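Local coordinates for protein imidazolonepropionase (Unidentified, PDB 2Q09) that catalyses hydrolysis of imidazolone-5-propanoate to N-formimidoyl-L-glutamate, the third step of histidine degradation, and here holds an iron ion and a bound inhibitor, at residues E272-L277 against V302-K307; A276-G281 against A308-A313. One frame throughout, in Å; residues are numbered along the deposited sequence.

How the contacts relate
Contacts 1 and 2 are consecutive parts of one interface on the outside of the amidohydrolase barrel. Their centres are 6 Å apart. Helix 271-280 supplies one side of both, and A276 and L277 belong to both. The other side runs from helix 302-307 through a turn into strand 312-314. Where the contacts join, I274 CG2 packs on A308 CB at 3.5 Å. V310 N lies 3.0 Å from L305 O, probably a hydrogen bond. Neither contact touches the iron or the inhibitor. The link to the active site is through the chain: soon after strand 312-314 come D317, an iron ligand, and N319, G321 and T322 of the inhibitor pocket.

Contact 1: residues E272-L277 against V302-K307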
loop_
_atom_site.group_PDB
_atom_site.type_symbol
_atom_site.label_atom_id
_atom_site.label_comp_id
_atom_site.label_asym_id
_atom_site.label_seq_id
_atom_site.Cartn_x
_atom_site.Cartn_y
_atom_site.Cartn_z
ATOM N N GLU A 272 1.821 16.021 19.159
ATOM C CA GLU A 272 1.906 14.933 20.124
ATOM C C GLU A 272 1.927 13.593 19.402
ATOM O O GLU A 272 2.699 12.701 19.746
ATOM C CB GLU A 272 0.717 14.985 21.084
ATOM C CG GLU A 272 0.654 16.242 21.944
ATOM C CD GLU A 272 0.509 17.522 21.136
ATOM O OE1 GLU A 272 -0.350 17.563 20.233
ATOM O OE2 GLU A 272 1.245 18.490 21.413
ATOM N N GLY A 273 1.065 13.457 18.401
ATOM C CA GLY A 273 1.012 12.224 17.639
ATOM C C GLY A 273 2.296 12.015 16.866
ATOM O O GLY A 273 2.840 10.911 16.827
ATOM N N ILE A 274 2.789 13.083 16.252
ATOM C CA ILE A 274 4.020 13.014 15.478
ATOM C C ILE A 274 5.164 12.548 16.369
ATOM O O ILE A 274 5.987 11.729 15.956
ATOM C CB ILE A 274 4.362 14.389 14.858
ATOM C CG1 ILE A 274 3.316 14.743 13.794
ATOM C CG2 ILE A 274 5.762 14.364 14.260
ATOM C CD1 ILE A 274 3.570 16.053 13.085
ATOM N N GLN A 275 5.197 13.057 17.594
ATOM C CA GLN A 275 6.234 12.680 18.545
ATOM C C GLN A 275 6.132 11.191 18.866
ATOM O O GLN A 275 7.142 10.510 19.018
ATOM C CB GLN A 275 6.103 13.497 19.837
ATOM C CG GLN A 275 6.108 15.010 19.643
ATOM C CD GLN A 275 7.099 15.477 18.592
ATOM O OE1 GLN A 275 8.214 14.964 18.494
ATOM N NE2 GLN A 275 6.698 16.471 17.811
ATOM N N ALA A 276 4.901 10.691 18.961
ATOM C CA ALA A 276 4.668 9.284 19.261
ATOM C C ALA A 276 5.136 8.426 18.099
ATOM O O ALA A 276 5.767 7.390 18.300
ATOM C CB ALA A 276 3.185 9.043 19.523
ATOM N N LEU A 277 4.815 8.850 16.880
ATOM C CA LEU A 277 5.222 8.105 15.698
ATOM C C LEU A 277 6.742 8.021 15.612
ATOM O O LEU A 277 7.294 6.957 15.349
ATOM C CB LEU A 277 4.666 8.763 14.426
ATOM C CG LEU A 277 3.143 8.942 14.370
ATOM C CD1 LEU A 277 2.727 9.281 12.946
ATOM C CD2 LEU A 277 2.449 7.669 14.828
ATOM N N VAL A 302 3.139 17.476 6.630
ATOM C CA VAL A 302 4.379 17.021 5.988
ATOM C C VAL A 302 5.635 17.692 6.554
ATOM O O VAL A 302 6.610 17.023 6.907
ATOM C CB VAL A 302 4.337 17.267 4.457
ATOM C CG1 VAL A 302 5.692 16.997 3.834
ATOM C CG2 VAL A 302 3.285 16.367 3.825
ATOM N N VAL A 303 5.615 19.016 6.638
ATOM C CA VAL A 303 6.769 19.738 7.160
ATOM C C VAL A 303 7.131 19.243 8.562
ATOM O O VAL A 303 8.287 18.951 8.841
ATOM C CB VAL A 303 6.500 21.264 7.198
ATOM C CG1 VAL A 303 7.643 21.984 7.895
ATOM C CG2 VAL A 303 6.345 21.789 5.781
ATOM N N ALA A 304 6.139 19.144 9.438
ATOM C CA ALA A 304 6.382 18.676 10.802
ATOM C C ALA A 304 6.872 17.228 10.839
ATOM O O ALA A 304 7.755 16.886 11.632
ATOM C CB ALA A 304 5.121 18.827 11.647
ATOM N N LEU A 305 6.304 16.377 9.991
ATOM C CA LEU A 305 6.725 14.980 9.944
ATOM C C LEU A 305 8.188 14.911 9.523
ATOM O O LEU A 305 8.956 14.099 10.036
ATOM C CB LEU A 305 5.872 14.186 8.952
ATOM C CG LEU A 305 4.443 13.859 9.386
ATOM C CD1 LEU A 305 3.690 13.253 8.198
ATOM C CD2 LEU A 305 4.459 12.880 10.567
ATOM N N ARG A 306 8.569 15.760 8.578
ATOM C CA ARG A 306 9.948 15.786 8.127
ATOM C C ARG A 306 10.861 16.237 9.255
ATOM O O ARG A 306 11.887 15.607 9.521
ATOM C CB ARG A 306 10.116 16.716 6.925
ATOM C CG ARG A 306 9.966 16.019 5.599
ATOM C CD ARG A 306 10.714 16.769 4.511
ATOM N NE ARG A 306 10.079 18.040 4.188
ATOM C CZ ARG A 306 9.376 18.262 3.084
ATOM N NH1 ARG A 306 9.216 17.298 2.191
ATOM N NH2 ARG A 306 8.841 19.456 2.870
ATOM N N LYS A 307 10.492 17.333 9.917
ATOM C CA LYS A 307 11.306 17.843 11.015
ATOM C C LYS A 307 11.527 16.791 12.091
ATOM O O LYS A 307 12.596 16.745 12.700
ATOM C CB LYS A 307 10.648 19.068 11.639
ATOM C CG LYS A 307 10.695 20.293 10.751
ATOM C CD LYS A 307 9.983 21.459 11.404
ATOM C CE LYS A 307 10.091 22.704 10.551
ATOM N NZ LYS A 307 9.239 23.804 11.081
#
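I274 meets A304 and L305, and these three residues make the close contacts between 272-277 and 302-307. The interaction is apolar. The bond from CA to CB of I274 points toward the other helix. Its CG1 lies beside its own backbone N (chi1 -67°), and the chain then runs on fully extended (chi2 -178°). This pushes CD1 out against the small side chain of A304. CD1 stops 3.5 Å from A304 CB, tighter than a usual carbon-carbon contact. CD1 also reaches the backbone at L305, with L305 N 4.1 Å away.

The second apolar pair is looser. L305 does not aim its side chain directly at helix 271-280, but its CD2 branch bends back to it. CD2 lies 3.9 Å from I274 CG1, and the two side chains run at a slant to each other. L305 CD2 is also 4.2 Å from I274 CG2, so this one methyl lies against both branches of the isoleucine. The backbones come near here, with I274 CA 6.5 Å from L305 CA.

Polar groups serve each helix separately. L277 N bonds to G273 O at 2.9 Å, and R306 N to V302 O at the same distance. R306 turns from the interface. One face of its guanidinium lies over V302 CG1, and NH1 makes a salt bridge to E345.

L269 touches both I274 and L305 and continues the apolar patch. M312 of strand 312-314 packs on L305 from the barrel. The contact thus joins two outer helices that precede the neighbouring parallel barrel strands 283-286 and 312-314. I274 and L305 are both buried. With no polar bond between the segments, the fit depends on shape: a long isoleucine arm meets an alanine, with a leucine methyl along its flank.

Contact 2: residues A276-G281 against A308-A313; sequences ALAHRG and AGVPMA
The flat groups that A278 and V310 meet across the contact are backbone peptides; no aromatic ring or guanidinium takes part. One face of the peptide joining L277 to A278 is covered by V310 CG2. This methyl sits almost directly above A278 N, 3.8 Å from it. The second flat group is the A308 carbonyl. A278 CB approaches its oxygen at 3.9 Å, well tilted from the carbonyl plane.

The side chains add two apolar pairs. V310 CG2 is 4.0 Å from A278 CB and 4.2 Å from L277 CB. The same branch thus touches both residues of the helix. V310 has CG1 anti to its backbone N (chi1 176°), which leaves CG2 beside that N and facing the helix. CA atoms of A278 and V310 are 5.3 Å apart, a close approach consistent with the small side chain of A278.

Both segments turn here. G281 closes helix 271-280 and G309 closes helix 302-307, each with positive phi in a Schellman motif. After G309 the chain passes through V310 and P311 into strand 312-314, which pairs with strand 283-286. V310 also packs on L305 and A284, and L277 on A256 of helix 251-257.

The chemistry is that of a valine methyl lying on helix backbone. It joins the last turn of a barrel helix to the loop entering a barrel strand by van der Waals contact.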
loop_
_atom_site.group_PDB
_atom_site.type_symbol
_atom_site.label_atom_id
_atom_site.label_comp_id
_atom_site.label_asym_id
_atom_site.label_seq_id
_atom_site.Cartn_x
_atom_site.Cartn_y
_atom_site.Cartn_z
ATOM N N ALA A 276 4.901 10.691 18.961
ATOM C CA ALA A 276 4.668 9.284 19.261
ATOM C C ALA A 276 5.136 8.426 18.099
ATOM O O ALA A 276 5.767 7.390 18.300
ATOM C CB ALA A 276 3.185 9.043 19.523
ATOM N N LEU A 277 4.815 8.850 16.880
ATOM C CA LEU A 277 5.222 8.105 15.698
ATOM C C LEU A 277 6.742 8.021 15.612
ATOM O O LEU A 277 7.294 6.957 15.349
ATOM C CB LEU A 277 4.666 8.763 14.426
ATOM C CG LEU A 277 3.143 8.942 14.370
ATOM C CD1 LEU A 277 2.727 9.281 12.946
ATOM C CD2 LEU A 277 2.449 7.669 14.828
ATOM N N ALA A 278 7.414 9.145 15.830
ATOM C CA ALA A 278 8.871 9.198 15.767
ATOM C C ALA A 278 9.506 8.236 16.764
ATOM O O ALA A 278 10.461 7.534 16.447
ATOM C CB ALA A 278 9.356 10.622 16.043
ATOM N N HIS A 279 8.951 8.207 17.968
ATOM C CA HIS A 279 9.461 7.354 19.031
ATOM C C HIS A 279 9.225 5.859 18.823
ATOM O O HIS A 279 10.092 5.044 19.137
ATOM C CB HIS A 279 8.844 7.782 20.362
ATOM C CG HIS A 279 9.333 6.986 21.526
ATOM N ND1 HIS A 279 10.648 7.018 21.947
ATOM C CD2 HIS A 279 8.695 6.118 22.345
ATOM C CE1 HIS A 279 10.795 6.202 22.975
ATOM N NE2 HIS A 279 9.627 5.642 23.237
ATOM N N ARG A 280 8.058 5.495 18.300
ATOM C CA ARG A 280 7.729 4.089 18.079
ATOM C C ARG A 280 8.087 3.590 16.680
ATOM O O ARG A 280 7.756 2.469 16.309
ATOM C CB ARG A 280 6.239 3.851 18.352
ATOM C CG ARG A 280 5.796 4.171 19.781
ATOM C CD ARG A 280 6.608 3.394 20.802
ATOM N NE ARG A 280 6.511 1.950 20.604
ATOM C CZ ARG A 280 5.534 1.186 21.078
ATOM N NH1 ARG A 280 4.557 1.715 21.793
ATOM N NH2 ARG A 280 5.527 -0.112 20.825
ATOM N N GLY A 281 8.764 4.430 15.906
ATOM C CA GLY A 281 9.171 4.051 14.563
ATOM C C GLY A 281 8.028 3.668 13.638
ATOM O O GLY A 281 8.172 2.775 12.803
ATOM N N ALA A 308 10.524 15.947 12.321
ATOM C CA ALA A 308 10.619 14.898 13.338
ATOM C C ALA A 308 11.273 13.626 12.809
ATOM O O ALA A 308 11.471 12.672 13.557
ATOM C CB ALA A 308 9.236 14.583 13.902
ATOM N N GLY A 309 11.603 13.607 11.524
ATOM C CA GLY A 309 12.250 12.436 10.954
ATOM C C GLY A 309 11.352 11.221 10.780
ATOM O O GLY A 309 11.839 10.098 10.674
ATOM N N VAL A 310 10.042 11.432 10.748
ATOM C CA VAL A 310 9.119 10.314 10.573
ATOM C C VAL A 310 9.109 9.919 9.101
ATOM O O VAL A 310 8.823 10.741 8.233
ATOM C CB VAL A 310 7.688 10.688 11.002
ATOM C CG1 VAL A 310 6.728 9.537 10.703
ATOM C CG2 VAL A 310 7.660 11.001 12.486
ATOM N N PRO A 311 9.445 8.656 8.797
ATOM C CA PRO A 311 9.455 8.203 7.403
ATOM C C PRO A 311 8.051 8.263 6.807
ATOM O O PRO A 311 7.077 7.873 7.445
ATOM C CB PRO A 311 9.992 6.783 7.507
ATOM C CG PRO A 311 9.545 6.342 8.869
ATOM C CD PRO A 311 9.813 7.564 9.714
HETATM N N MSE A 312 7.944 8.775 5.586
HETATM C CA MSE A 312 6.645 8.902 4.943
HETATM C C MSE A 312 6.529 8.024 3.708
HETATM O O MSE A 312 7.327 8.132 2.766
HETATM C CB MSE A 312 6.390 10.361 4.542
HETATM C CG MSE A 312 6.531 11.372 5.685
HETATM SE SE MSE A 312 6.294 13.181 5.008
HETATM C CE MSE A 312 7.977 13.405 4.124
ATOM N N ALA A 313 5.543 7.140 3.723
ATOM C CA ALA A 313 5.305 6.281 2.579
ATOM C C ALA A 313 4.239 6.978 1.739
ATOM O O ALA A 313 3.521 7.847 2.239
ATOM C CB ALA A 313 4.803 4.903 3.037
#